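Local coordinates for protein alpha-rhamnosidase (Dictyoglomus thermophilum, PDB 6I60) that probably hydrolyses terminal non-reducing alpha-L-rhamnose residues from alpha-L-rhamnosides, acting as an alpha-L-rhamnosidase, at residues Asn42-Asp47 / Tyr229-Val234; Thr134-Leu139 / Arg191-Ile196; Phe849-Val854 / His897-Phe902. All coordinates share one frame; numbering follows the deposited sequence.

Contact 1: Asn42-Asp47 / Tyr229-Val234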
ATOM      1  N   ASN A  42       2.276 -16.967  10.284  1.00 58.32           N
ATOM      2  CA  ASN A  42       1.792 -17.153  11.647  1.00 53.56           C
ATOM      3  C   ASN A  42       1.058 -15.911  12.138  1.00 51.96           C
ATOM      4  O   ASN A  42       1.586 -15.171  12.977  1.00 57.48           O
ATOM      5  CB  ASN A  42       2.949 -17.496  12.587  1.00 55.78           C
ATOM      6  CG  ASN A  42       3.515 -18.876  12.327  1.00 56.03           C
ATOM      7  OD1 ASN A  42       2.780 -19.811  12.009  1.00 54.38           O
ATOM      8  ND2 ASN A  42       4.830 -19.011  12.460  1.00 60.38           N
ATOM      9  N   PRO A  43      -0.148 -15.652  11.647  1.00 49.44           N
ATOM     10  CA  PRO A  43      -0.869 -14.446  12.059  1.00 49.96           C
ATOM     11  C   PRO A  43      -1.451 -14.581  13.457  1.00 52.50           C
ATOM     12  O   PRO A  43      -1.869 -15.658  13.887  1.00 61.22           O
ATOM     13  CB  PRO A  43      -1.981 -14.330  11.010  1.00 53.94           C
ATOM     14  CG  PRO A  43      -2.238 -15.737  10.598  1.00 56.64           C
ATOM     15  CD  PRO A  43      -0.917 -16.461  10.685  1.00 51.11           C
ATOM     16  N   LEU A  44      -1.470 -13.454  14.166  1.00 52.58           N
ATOM     17  CA  LEU A  44      -2.014 -13.374  15.519  1.00 53.24           C
ATOM     18  C   LEU A  44      -3.210 -12.431  15.496  1.00 52.39           C
ATOM     19  O   LEU A  44      -3.042 -11.212  15.391  1.00 60.82           O
ATOM     20  CB  LEU A  44      -0.953 -12.896  16.510  1.00 55.30           C
ATOM     21  CG  LEU A  44      -1.428 -12.448  17.895  1.00 60.13           C
ATOM     22  CD1 LEU A  44      -2.128 -13.583  18.620  1.00 48.46           C
ATOM     23  CD2 LEU A  44      -0.263 -11.921  18.720  1.00 62.74           C
ATOM     24  N   GLY A  45      -4.414 -12.993  15.584  1.00 56.91           N
ATOM     25  CA  GLY A  45      -5.620 -12.191  15.620  1.00 58.20           C
ATOM     26  C   GLY A  45      -6.514 -12.351  14.409  1.00 58.45           C
ATOM     27  O   GLY A  45      -7.130 -11.384  13.953  1.00 54.70           O
ATOM     28  N   VAL A  46      -6.597 -13.570  13.885  1.00 54.68           N
ATOM     29  CA  VAL A  46      -7.434 -13.840  12.721  1.00 53.29           C
ATOM     30  C   VAL A  46      -8.894 -13.747  13.153  1.00 59.08           C
ATOM     31  O   VAL A  46      -9.367 -14.555  13.958  1.00 58.04           O
ATOM     32  CB  VAL A  46      -7.118 -15.207  12.105  1.00 51.77           C
ATOM     33  CG1 VAL A  46      -7.716 -15.310  10.713  1.00 52.99           C
ATOM     34  CG2 VAL A  46      -5.615 -15.428  12.060  1.00 57.65           C
ATOM     35  N   ASP A  47      -9.610 -12.751  12.630  1.00 60.30           N
ATOM     36  CA  ASP A  47     -11.034 -12.608  12.898  1.00 54.84           C
ATOM     37  C   ASP A  47     -11.907 -13.122  11.764  1.00 60.34           C
ATOM     38  O   ASP A  47     -13.105 -13.337  11.976  1.00 72.91           O
ATOM     39  CB  ASP A  47     -11.379 -11.140  13.178  1.00 60.10           C
ATOM     40  CG  ASP A  47     -11.363 -10.811  14.660  1.00 66.62           C
ATOM     41  OD1 ASP A  47     -11.720  -9.669  15.025  1.00 65.93           O
ATOM     42  OD2 ASP A  47     -10.992 -11.695  15.462  1.00 68.35           O
ATOM     43  N   TYR A 229      -9.108  -3.312  16.036  1.00 58.42           N
ATOM     44  CA  TYR A 229      -8.357  -3.503  17.267  1.00 56.72           C
ATOM     45  C   TYR A 229      -7.145  -4.388  17.002  1.00 56.11           C
ATOM     46  O   TYR A 229      -7.127  -5.185  16.061  1.00 55.94           O
ATOM     47  CB  TYR A 229      -9.234  -4.114  18.365  1.00 57.58           C
ATOM     48  CG  TYR A 229      -9.598  -5.568  18.158  1.00 56.51           C
ATOM     49  CD1 TYR A 229     -10.694  -5.927  17.386  1.00 56.62           C
ATOM     50  CD2 TYR A 229      -8.853  -6.583  18.750  1.00 54.88           C
ATOM     51  CE1 TYR A 229     -11.032  -7.255  17.197  1.00 58.90           C
ATOM     52  CE2 TYR A 229      -9.183  -7.911  18.567  1.00 56.35           C
ATOM     53  CZ  TYR A 229     -10.274  -8.242  17.790  1.00 56.76           C
ATOM     54  OH  TYR A 229     -10.606  -9.563  17.606  1.00 59.37           O
ATOM     55  N   THR A 230      -6.126  -4.231  17.842  1.00 53.84           N
ATOM     56  CA  THR A 230      -4.887  -4.987  17.733  1.00 55.70           C
ATOM     57  C   THR A 230      -4.752  -5.931  18.920  1.00 59.56           C
ATOM     58  O   THR A 230      -5.074  -5.567  20.055  1.00 65.15           O
ATOM     59  CB  THR A 230      -3.678  -4.047  17.669  1.00 56.61           C
ATOM     60  OG1 THR A 230      -3.877  -3.078  16.633  1.00 54.66           O
ATOM     61  CG2 THR A 230      -2.403  -4.826  17.386  1.00 63.22           C
ATOM     62  N   VAL A 231      -4.283  -7.148  18.653  1.00 56.23           N
ATOM     63  CA  VAL A 231      -4.038  -8.151  19.684  1.00 64.80           C
ATOM     64  C   VAL A 231      -2.535  -8.345  19.822  1.00 64.76           C
ATOM     65  O   VAL A 231      -1.822  -8.481  18.820  1.00 65.75           O
ATOM     66  CB  VAL A 231      -4.739  -9.482  19.360  1.00 63.61           C
ATOM     67  CG1 VAL A 231      -4.468  -9.880  17.932  1.00 61.28           C
ATOM     68  CG2 VAL A 231      -4.269 -10.571  20.312  1.00 63.24           C
ATOM     69  N   TYR A 232      -2.055  -8.353  21.062  1.00 66.92           N
ATOM     70  CA  TYR A 232      -0.640  -8.507  21.353  1.00 64.72           C
ATOM     71  C   TYR A 232      -0.412  -9.734  22.227  1.00 70.76           C
ATOM     72  O   TYR A 232      -1.283 -10.138  23.003  1.00 66.48           O
ATOM     73  CB  TYR A 232      -0.081  -7.265  22.053  1.00 62.07           C
ATOM     74  CG  TYR A 232      -0.013  -6.042  21.172  1.00 63.79           C
ATOM     75  CD1 TYR A 232       0.942  -5.935  20.169  1.00 62.66           C
ATOM     76  CD2 TYR A 232      -0.900  -4.988  21.347  1.00 69.34           C
ATOM     77  CE1 TYR A 232       1.009  -4.816  19.361  1.00 63.59           C
ATOM     78  CE2 TYR A 232      -0.839  -3.863  20.546  1.00 72.46           C
ATOM     79  CZ  TYR A 232       0.116  -3.782  19.555  1.00 69.01           C
ATOM     80  OH  TYR A 232       0.176  -2.663  18.755  1.00 68.07           O
ATOM     81  N   ASP A 233       0.773 -10.323  22.089  1.00 68.17           N
ATOM     82  CA  ASP A 233       1.198 -11.449  22.912  1.00 68.31           C
ATOM     83  C   ASP A 233       2.045 -10.900  24.052  1.00 59.23           C
ATOM     84  O   ASP A 233       3.186 -10.479  23.840  1.00 60.37           O
ATOM     85  CB  ASP A 233       1.974 -12.471  22.084  1.00 72.96           C
ATOM     86  CG  ASP A 233       2.795 -13.415  22.943  1.00 77.75           C
ATOM     87  OD1 ASP A 233       2.255 -13.948  23.935  1.00 79.03           O
ATOM     88  OD2 ASP A 233       3.985 -13.622  22.627  1.00 79.34           O
ATOM     89  N   VAL A 234       1.484 -10.900  25.258  1.00 63.46           N
ATOM     90  CA  VAL A 234       2.165 -10.342  26.420  1.00 72.71           C
ATOM     91  C   VAL A 234       2.410 -11.442  27.441  1.00 70.62           C
ATOM     92  O   VAL A 234       2.406 -11.194  28.651  1.00 72.00           O
ATOM     93  CB  VAL A 234       1.356  -9.185  27.035  1.00 67.92           C
ATOM     94  CG1 VAL A 234       1.307  -8.012  26.074  1.00 64.62           C
ATOM     95  CG2 VAL A 234      -0.050  -9.650  27.388  1.00 65.13           C
TER
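The phenol ring of Tyr-229 and the carboxylate of Asp-47 approach from opposite directions with their planes 53° apart, and OD1 lies oblique to the ring. Tyr-229 OH donates to Asp-47 OD1 over 2.8 Å, reaching it on the syn side and 18° out of the carboxylate plane. Both groups are also gripped from beyond the two segments: the backbone N of Leu-139 bonds to the phenol oxygen, that of Met-140 bonds to Asp-47 OD2, and the Tyr-229 ring meets Trp-145 edge-to-face. The buried acid and phenol are thus linked to the chain just past strand 133-137.

Strand 44-46 borders the sheet of the N-terminal immunoglobulin-like domain, while strand 230-233 belongs to a sheet of the following domain. Their axes come within 6.7 Å, with 144° between the strand directions, yet the single hydrogen bond between the segments, from Tyr-229 to Asp-47, joins side chain to side chain. Val-231 is central: its CG1 lies 4.0 Å from Leu-44 CG and 3.5 Å from Gly-45 CA, where the lack of a side chain lets the methyl come close to the backbone. Its CG2 takes Leu-44 CD1 at 4.1 Å. With CG anti to the backbone N, Leu-44 reaches across Val-231, and its CD2 comes to Asp-233 N at 3.9 Å and Asp-233 CB at 4.1 Å.

Contact 2: Thr134-Leu139 / Arg191-Ile196; sequences TFETGL and RARVYI
A salt-bridge network of Glu-136, Arg-191 and Arg-193 joins two sheets, one carboxylate serving two arginines of the same strand. Arg-193 comes from the opposite direction to Glu-136. Its NH2 gives a fairly straight bond of 2.6 Å to the syn lone pair of Glu-136 OE1, in the guanidinium plane, whereas the bond from Arg-193 NE to Glu-136 OE2 is bent and weak. A 35° angle between the two planes shows that the pairing is twisted rather than flat. Arg-191 crosses the acid at a slant, with Glu-136 OE2 at the edge of its guanidinium and in its plane, NH1 to OE2 2.8 Å; this guanidinium is turned 63° from the carboxylate.

Strand 134-137 lies in the immunoglobulin-like domain and strand 191-196 in the next one; at 11.4 Å their axes are too far apart to pair, so long side chains span the gap. In Glu-136 a chi1 of 170° swings CG away from the backbone N, and the extended chain beyond does the rest. Both arginines have further partners: Arg-193 NH1 bonds to Ala-192 O at 3.0 Å and pairs with Asp-233, while Arg-191 is held by Cys-110 O and Glu-272.

Past the charges, the contact is apolar. Leu-139 CD2 forms a CH-pi contact 3.8 Å from the centroid of the Tyr-195 ring, almost on the ring normal, and Gly-138 CA comes obliquely to Tyr-195 CE2 at 4.0 Å.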
ATOM      1  N   THR A 134       0.839 -22.059  12.209  1.00 63.91           N
ATOM      2  CA  THR A 134      -0.055 -21.676  13.290  1.00 58.60           C
ATOM      3  C   THR A 134      -0.776 -20.388  12.926  1.00 60.65           C
ATOM      4  O   THR A 134      -0.174 -19.473  12.360  1.00 64.53           O
ATOM      5  CB  THR A 134       0.728 -21.500  14.601  1.00 54.59           C
ATOM      6  OG1 THR A 134       1.017 -22.786  15.163  1.00 58.86           O
ATOM      7  CG2 THR A 134      -0.054 -20.672  15.613  1.00 63.77           C
ATOM      8  N   PHE A 135      -2.070 -20.331  13.236  1.00 60.39           N
ATOM      9  CA  PHE A 135      -2.814 -19.079  13.195  1.00 62.35           C
ATOM     10  C   PHE A 135      -3.711 -19.009  14.420  1.00 61.54           C
ATOM     11  O   PHE A 135      -4.385 -19.987  14.755  1.00 62.15           O
ATOM     12  CB  PHE A 135      -3.634 -18.941  11.901  1.00 59.92           C
ATOM     13  CG  PHE A 135      -4.695 -19.992  11.725  1.00 58.67           C
ATOM     14  CD1 PHE A 135      -4.382 -21.230  11.187  1.00 52.80           C
ATOM     15  CD2 PHE A 135      -6.012 -19.730  12.069  1.00 64.19           C
ATOM     16  CE1 PHE A 135      -5.358 -22.192  11.013  1.00 55.98           C
ATOM     17  CE2 PHE A 135      -6.994 -20.689  11.897  1.00 58.12           C
ATOM     18  CZ  PHE A 135      -6.666 -21.920  11.369  1.00 61.26           C
ATOM     19  N   GLU A 136      -3.696 -17.865  15.098  1.00 63.16           N
ATOM     20  CA  GLU A 136      -4.468 -17.656  16.317  1.00 61.62           C
ATOM     21  C   GLU A 136      -5.623 -16.705  16.037  1.00 62.52           C
ATOM     22  O   GLU A 136      -5.432 -15.652  15.421  1.00 58.82           O
ATOM     23  CB  GLU A 136      -3.590 -17.093  17.437  1.00 62.88           C
ATOM     24  CG  GLU A 136      -4.374 -16.635  18.659  1.00 63.27           C
ATOM     25  CD  GLU A 136      -3.502 -16.458  19.887  1.00 64.99           C
ATOM     26  OE1 GLU A 136      -2.300 -16.790  19.821  1.00 58.72           O
ATOM     27  OE2 GLU A 136      -4.018 -15.978  20.919  1.00 69.94           O
ATOM     28  N   THR A 137      -6.814 -17.076  16.495  1.00 60.87           N
ATOM     29  CA  THR A 137      -7.980 -16.223  16.336  1.00 60.90           C
ATOM     30  C   THR A 137      -8.018 -15.173  17.438  1.00 61.35           C
ATOM     31  O   THR A 137      -7.624 -15.433  18.579  1.00 56.89           O
ATOM     32  CB  THR A 137      -9.262 -17.057  16.357  1.00 55.28           C
ATOM     33  OG1 THR A 137      -9.251 -17.928  17.493  1.00 60.99           O
ATOM     34  CG2 THR A 137      -9.374 -17.892  15.090  1.00 53.76           C
ATOM     35  N   GLY A 138      -8.521 -14.003  17.092  1.00 61.86           N
ATOM     36  CA  GLY A 138      -8.647 -12.912  18.020  1.00 59.55           C
ATOM     37  C   GLY A 138      -9.906 -13.060  18.829  1.00 67.29           C
ATOM     38  O   GLY A 138     -10.236 -14.140  19.258  1.00 63.06           O
ATOM     39  N   LEU A 139     -10.661 -11.977  18.981  1.00 66.21           N
ATOM     40  CA  LEU A 139     -11.892 -12.004  19.757  1.00 60.94           C
ATOM     41  C   LEU A 139     -13.045 -12.513  18.967  1.00 68.75           C
ATOM     42  O   LEU A 139     -14.063 -12.806  19.529  1.00 73.87           O
ATOM     43  CB  LEU A 139     -12.238 -10.650  20.318  1.00 55.58           C
ATOM     44  CG  LEU A 139     -11.509 -10.391  21.617  1.00 68.45           C
ATOM     45  CD1 LEU A 139     -12.358  -9.581  22.548  1.00 71.31           C
ATOM     46  CD2 LEU A 139     -11.175 -11.692  22.277  1.00 62.20           C
ATOM     47  N   ARG A 191      -0.365 -18.532  28.877  1.00 82.07           N
ATOM     48  CA  ARG A 191      -0.281 -17.562  27.795  1.00 75.60           C
ATOM     49  C   ARG A 191      -1.058 -16.321  28.206  1.00 76.78           C
ATOM     50  O   ARG A 191      -1.918 -16.370  29.090  1.00 78.78           O
ATOM     51  CB  ARG A 191      -0.827 -18.130  26.480  1.00 70.65           C
ATOM     52  CG  ARG A 191      -2.342 -18.175  26.416  1.00 77.33           C
ATOM     53  CD  ARG A 191      -2.833 -18.315  24.988  1.00 76.11           C
ATOM     54  NE  ARG A 191      -4.181 -18.872  24.935  1.00 80.74           N
ATOM     55  CZ  ARG A 191      -5.070 -18.594  23.987  1.00 76.25           C
ATOM     56  NH1 ARG A 191      -4.755 -17.760  23.005  1.00 68.95           N
ATOM     57  NH2 ARG A 191      -6.273 -19.149  24.021  1.00 75.76           N
ATOM     58  N   ALA A 192      -0.741 -15.203  27.555  1.00 76.17           N
ATOM     59  CA  ALA A 192      -1.408 -13.939  27.831  1.00 73.53           C
ATOM     60  C   ALA A 192      -1.650 -13.198  26.528  1.00 65.27           C
ATOM     61  O   ALA A 192      -0.777 -13.152  25.658  1.00 71.18           O
ATOM     62  CB  ALA A 192      -0.587 -13.064  28.787  1.00 69.30           C
ATOM     63  N   ARG A 193      -2.842 -12.621  26.400  1.00 65.98           N
ATOM     64  CA  ARG A 193      -3.223 -11.865  25.218  1.00 64.26           C
ATOM     65  C   ARG A 193      -3.861 -10.550  25.637  1.00 69.72           C
ATOM     66  O   ARG A 193      -4.462 -10.445  26.710  1.00 74.66           O
ATOM     67  CB  ARG A 193      -4.190 -12.656  24.332  1.00 64.83           C
ATOM     68  CG  ARG A 193      -3.590 -13.916  23.737  1.00 68.86           C
ATOM     69  CD  ARG A 193      -2.437 -13.587  22.806  1.00 66.75           C
ATOM     70  NE  ARG A 193      -1.973 -14.764  22.081  1.00 63.46           N
ATOM     71  CZ  ARG A 193      -1.015 -15.576  22.515  1.00 63.60           C
ATOM     72  NH1 ARG A 193      -0.418 -15.338  23.674  1.00 67.18           N
ATOM     73  NH2 ARG A 193      -0.655 -16.625  21.788  1.00 66.59           N
ATOM     74  N   VAL A 194      -3.728  -9.549  24.771  1.00 72.14           N
ATOM     75  CA  VAL A 194      -4.196  -8.194  25.044  1.00 67.30           C
ATOM     76  C   VAL A 194      -4.853  -7.667  23.776  1.00 58.76           C
ATOM     77  O   VAL A 194      -4.210  -7.602  22.725  1.00 54.78           O
ATOM     78  CB  VAL A 194      -3.046  -7.274  25.494  1.00 60.29           C
ATOM     79  CG1 VAL A 194      -3.333  -5.835  25.139  1.00 62.49           C
ATOM     80  CG2 VAL A 194      -2.818  -7.409  26.987  1.00 71.64           C
ATOM     81  N   TYR A 195      -6.131  -7.308  23.869  1.00 62.46           N
ATOM     82  CA  TYR A 195      -6.928  -6.885  22.717  1.00 59.88           C
ATOM     83  C   TYR A 195      -7.351  -5.438  22.947  1.00 57.98           C
ATOM     84  O   TYR A 195      -8.333  -5.176  23.647  1.00 53.72           O
ATOM     85  CB  TYR A 195      -8.137  -7.798  22.517  1.00 58.77           C
ATOM     86  CG  TYR A 195      -7.825  -9.279  22.586  1.00 59.20           C
ATOM     87  CD1 TYR A 195      -7.709  -9.931  23.808  1.00 63.94           C
ATOM     88  CD2 TYR A 195      -7.656 -10.028  21.428  1.00 62.20           C
ATOM     89  CE1 TYR A 195      -7.425 -11.283  23.874  1.00 68.34           C
ATOM     90  CE2 TYR A 195      -7.375 -11.383  21.486  1.00 62.11           C
ATOM     91  CZ  TYR A 195      -7.259 -12.005  22.711  1.00 63.52           C
ATOM     92  OH  TYR A 195      -6.977 -13.350  22.767  1.00 57.64           O
ATOM     93  N   ILE A 196      -6.616  -4.503  22.348  1.00 66.40           N
ATOM     94  CA  ILE A 196      -6.776  -3.077  22.612  1.00 56.54           C
ATOM     95  C   ILE A 196      -7.175  -2.367  21.326  1.00 53.15           C
ATOM     96  O   ILE A 196      -6.729  -2.734  20.234  1.00 54.73           O
ATOM     97  CB  ILE A 196      -5.483  -2.471  23.197  1.00 54.09           C
ATOM     98  CG1 ILE A 196      -5.623  -0.960  23.395  1.00 56.78           C
ATOM     99  CG2 ILE A 196      -4.284  -2.811  22.320  1.00 56.25           C
ATOM    100  CD1 ILE A 196      -4.609  -0.371  24.348  1.00 56.04           C
TER

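Contact 3: Phe849-Val854 / His897-Phe902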
ATOM      1  N   PHE A 849       7.688 -13.281 -20.746  1.00 54.80           N
ATOM      2  CA  PHE A 849       9.027 -12.692 -20.701  1.00 54.27           C
ATOM      3  C   PHE A 849       9.283 -12.031 -22.052  1.00 52.85           C
ATOM      4  O   PHE A 849       9.805 -12.651 -22.978  1.00 60.35           O
ATOM      5  CB  PHE A 849      10.080 -13.749 -20.383  1.00 50.88           C
ATOM      6  CG  PHE A 849       9.906 -14.401 -19.039  1.00 50.92           C
ATOM      7  CD1 PHE A 849      10.392 -13.793 -17.892  1.00 54.09           C
ATOM      8  CD2 PHE A 849       9.269 -15.625 -18.923  1.00 49.81           C
ATOM      9  CE1 PHE A 849      10.238 -14.392 -16.655  1.00 51.19           C
ATOM     10  CE2 PHE A 849       9.112 -16.228 -17.689  1.00 52.56           C
ATOM     11  CZ  PHE A 849       9.600 -15.610 -16.553  1.00 51.25           C
ATOM     12  N   GLU A 850       8.912 -10.754 -22.164  1.00 46.56           N
ATOM     13  CA  GLU A 850       9.033  -9.997 -23.410  1.00 52.43           C
ATOM     14  C   GLU A 850       9.867  -8.747 -23.164  1.00 55.98           C
ATOM     15  O   GLU A 850       9.321  -7.671 -22.872  1.00 58.17           O
ATOM     16  CB  GLU A 850       7.657  -9.635 -23.964  1.00 52.67           C
ATOM     17  CG  GLU A 850       7.694  -8.948 -25.315  1.00 47.54           C
ATOM     18  CD  GLU A 850       6.348  -8.381 -25.710  1.00 53.33           C
ATOM     19  OE1 GLU A 850       5.390  -9.171 -25.854  1.00 59.85           O
ATOM     20  OE2 GLU A 850       6.248  -7.148 -25.870  1.00 53.33           O
ATOM     21  N   PRO A 851      11.189  -8.836 -23.280  1.00 56.88           N
ATOM     22  CA  PRO A 851      12.031  -7.655 -23.072  1.00 51.16           C
ATOM     23  C   PRO A 851      11.968  -6.702 -24.253  1.00 48.53           C
ATOM     24  O   PRO A 851      11.699  -7.093 -25.391  1.00 55.65           O
ATOM     25  CB  PRO A 851      13.435  -8.249 -22.918  1.00 52.05           C
ATOM     26  CG  PRO A 851      13.389  -9.504 -23.718  1.00 56.53           C
ATOM     27  CD  PRO A 851      11.982 -10.035 -23.603  1.00 54.43           C
ATOM     28  N   HIS A 852      12.222  -5.428 -23.961  1.00 53.89           N
ATOM     29  CA  HIS A 852      12.197  -4.364 -24.963  1.00 51.54           C
ATOM     30  C   HIS A 852      13.505  -3.590 -24.883  1.00 50.99           C
ATOM     31  O   HIS A 852      13.587  -2.556 -24.205  1.00 55.98           O
ATOM     32  CB  HIS A 852      10.996  -3.441 -24.761  1.00 55.68           C
ATOM     33  CG  HIS A 852       9.689  -4.058 -25.155  1.00 59.52           C
ATOM     34  ND1 HIS A 852       8.913  -3.563 -26.181  1.00 60.96           N
ATOM     35  CD2 HIS A 852       9.025  -5.131 -24.665  1.00 54.37           C
ATOM     36  CE1 HIS A 852       7.826  -4.304 -26.303  1.00 56.28           C
ATOM     37  NE2 HIS A 852       7.871  -5.263 -25.397  1.00 54.54           N
ATOM     38  N   PRO A 853      14.550  -4.060 -25.564  1.00 53.82           N
ATOM     39  CA  PRO A 853      15.826  -3.330 -25.546  1.00 50.90           C
ATOM     40  C   PRO A 853      15.821  -2.158 -26.514  1.00 59.19           C
ATOM     41  O   PRO A 853      16.185  -2.305 -27.685  1.00 68.08           O
ATOM     42  CB  PRO A 853      16.848  -4.399 -25.952  1.00 48.14           C
ATOM     43  CG  PRO A 853      16.062  -5.437 -26.705  1.00 45.80           C
ATOM     44  CD  PRO A 853      14.593  -5.247 -26.432  1.00 44.96           C
ATOM     45  N   VAL A 854      15.409  -0.989 -26.034  1.00 55.99           N
ATOM     46  CA  VAL A 854      15.241   0.185 -26.874  1.00 59.51           C
ATOM     47  C   VAL A 854      16.332   1.199 -26.544  1.00 62.93           C
ATOM     48  O   VAL A 854      17.021   1.100 -25.528  1.00 65.66           O
ATOM     49  CB  VAL A 854      13.842   0.808 -26.713  1.00 55.66           C
ATOM     50  CG1 VAL A 854      12.809  -0.024 -27.447  1.00 56.38           C
ATOM     51  CG2 VAL A 854      13.492   0.917 -25.242  1.00 51.76           C
ATOM     52  N   HIS A 897       9.490 -14.171 -25.280  1.00 58.50           N
ATOM     53  CA  HIS A 897       9.317 -13.416 -26.521  1.00 58.22           C
ATOM     54  C   HIS A 897      10.667 -12.802 -26.874  1.00 63.05           C
ATOM     55  O   HIS A 897      10.943 -11.642 -26.559  1.00 62.47           O
ATOM     56  CB  HIS A 897       8.228 -12.340 -26.381  1.00 53.68           C
ATOM     57  CG  HIS A 897       6.835 -12.886 -26.344  1.00 60.72           C
ATOM     58  ND1 HIS A 897       5.719 -12.077 -26.357  1.00 64.33           N
ATOM     59  CD2 HIS A 897       6.376 -14.158 -26.293  1.00 60.95           C
ATOM     60  CE1 HIS A 897       4.633 -12.828 -26.316  1.00 62.41           C
ATOM     61  NE2 HIS A 897       5.004 -14.095 -26.276  1.00 62.78           N
ATOM     62  N   VAL A 898      11.514 -13.591 -27.528  1.00 62.29           N
ATOM     63  CA  VAL A 898      12.832 -13.126 -27.950  1.00 62.44           C
ATOM     64  C   VAL A 898      12.656 -12.190 -29.140  1.00 61.56           C
ATOM     65  O   VAL A 898      12.150 -12.612 -30.190  1.00 59.61           O
ATOM     66  CB  VAL A 898      13.757 -14.305 -28.293  1.00 59.46           C
ATOM     67  CG1 VAL A 898      15.174 -13.816 -28.523  1.00 56.12           C
ATOM     68  CG2 VAL A 898      13.725 -15.349 -27.185  1.00 53.35           C
ATOM     69  N   PRO A 899      13.047 -10.920 -29.027  1.00 69.04           N
ATOM     70  CA  PRO A 899      12.893  -9.998 -30.159  1.00 66.49           C
ATOM     71  C   PRO A 899      13.932 -10.256 -31.239  1.00 66.22           C
ATOM     72  O   PRO A 899      15.120 -10.442 -30.962  1.00 62.01           O
ATOM     73  CB  PRO A 899      13.091  -8.618 -29.519  1.00 54.58           C
ATOM     74  CG  PRO A 899      13.968  -8.879 -28.340  1.00 60.39           C
ATOM     75  CD  PRO A 899      13.642 -10.267 -27.848  1.00 61.79           C
ATOM     76  N   LYS A 900      13.468 -10.268 -32.488  1.00 68.95           N
ATOM     77  CA  LYS A 900      14.336 -10.515 -33.639  1.00 72.52           C
ATOM     78  C   LYS A 900      14.955  -9.190 -34.061  1.00 67.21           C
ATOM     79  O   LYS A 900      14.366  -8.415 -34.816  1.00 68.90           O
ATOM     80  CB  LYS A 900      13.555 -11.162 -34.777  1.00 69.02           C
ATOM     81  CG  LYS A 900      12.502 -12.161 -34.326  1.00 70.81           C
ATOM     82  CD  LYS A 900      12.114 -13.096 -35.456  1.00 63.78           C
ATOM     83  CE  LYS A 900      11.088 -12.455 -36.373  1.00 64.87           C
ATOM     84  NZ  LYS A 900      10.399 -13.468 -37.220  1.00 71.01           N
ATOM     85  N   LEU A 901      16.159  -8.924 -33.561  1.00 62.85           N
ATOM     86  CA  LEU A 901      16.891  -7.709 -33.893  1.00 69.42           C
ATOM     87  C   LEU A 901      17.924  -7.922 -34.992  1.00 70.97           C
ATOM     88  O   LEU A 901      18.626  -6.973 -35.355  1.00 75.01           O
ATOM     89  CB  LEU A 901      17.578  -7.144 -32.644  1.00 64.98           C
ATOM     90  CG  LEU A 901      16.787  -7.225 -31.337  1.00 66.76           C
ATOM     91  CD1 LEU A 901      17.699  -7.012 -30.140  1.00 56.63           C
ATOM     92  CD2 LEU A 901      15.640  -6.221 -31.329  1.00 73.51           C
ATOM     93  N   PHE A 902      18.030  -9.135 -35.529  1.00 73.31           N
ATOM     94  CA  PHE A 902      19.034  -9.468 -36.528  1.00 73.40           C
ATOM     95  C   PHE A 902      18.382 -10.184 -37.703  1.00 76.38           C
ATOM     96  O   PHE A 902      17.407 -10.922 -37.537  1.00 72.09           O
ATOM     97  CB  PHE A 902      20.140 -10.351 -35.935  1.00 71.99           C
ATOM     98  CG  PHE A 902      20.655  -9.868 -34.608  1.00 73.04           C
ATOM     99  CD1 PHE A 902      21.193  -8.598 -34.476  1.00 70.03           C
ATOM    100  CD2 PHE A 902      20.608 -10.691 -33.493  1.00 74.25           C
ATOM    101  CE1 PHE A 902      21.673  -8.156 -33.257  1.00 74.38           C
ATOM    102  CE2 PHE A 902      21.087 -10.253 -32.271  1.00 69.19           C
ATOM    103  CZ  PHE A 902      21.619  -8.984 -32.153  1.00 69.95           C
TER
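Glu-850 lies against His-897 for most of its length. Its CB is 3.7 Å from His-897 CB, and its CG, placed opposite the backbone N by a chi1 of -175°, is 3.6 Å from the same carbon, so the aliphatic part runs past the root of the histidine and carries the carboxylate on to the imidazole. CD follows beside His-897 ND1, and OE1 receives that nitrogen at 3.0 Å. This bond is nearly straight, at 159°, and meets the oxygen on its anti side; OE1 lies at the ring edge, near the ring plane, with carboxylate and ring 15° apart. The other oxygen, OE2, takes a bond from His-852 NE2 on its anti lone pair, which leaves the carboxylate held between two imidazoles. Each histidine also has an acid at its other nitrogen, Glu-895 for His-897 and Asp-777 for His-852; this could favour the protonated form of both rings.

Beside this polar cluster, His-897 N donates to Phe-849 O over 2.8 Å, where strands 846-849 and 893-899 run parallel. The chains then continue with a row of prolines. Pro-851 CD approaches His-897 O at 3.5 Å, Pro-851 CG lies 4.2 Å from Pro-899 CD, and Pro-853 CD lies 4.2 Å from Pro-899 CG. Pro-853, at the centre of an inverse gamma turn, also sets its CG 4.1 Å from Leu-901 CD1.

Phe-849 packs on Ile-873, Ile-886 and Val-888 of the facing antiparallel sheet. A parallel pair in one sheet, with apolar residues turned onto a second, fits the beta-sandwich C-terminal domain of bacterial alpha-L-rhamnosidases.

From the N terminus, strand 44-46 is met first and strand 133-137 second; these are neighbours in the immunoglobulin-like sheet. The chain then enters the next domain, where strand 189-199 closes the 51-residue loop of contact 2 and strand 226-233, its sheet neighbour, closes the wider loop of contact 1. Contact 2 is therefore enclosed by contact 1 in sequence. Their centres are 5 Å apart, and Val-231 CG2 packs on Tyr-195 CE2 at 3.4 Å, so together they form one interface between two domains. Contact 3 follows in series, on the opposite side of the chain's centre: a 42-residue loop within the C-terminal domain, its centre 48 Å from that of contact 1.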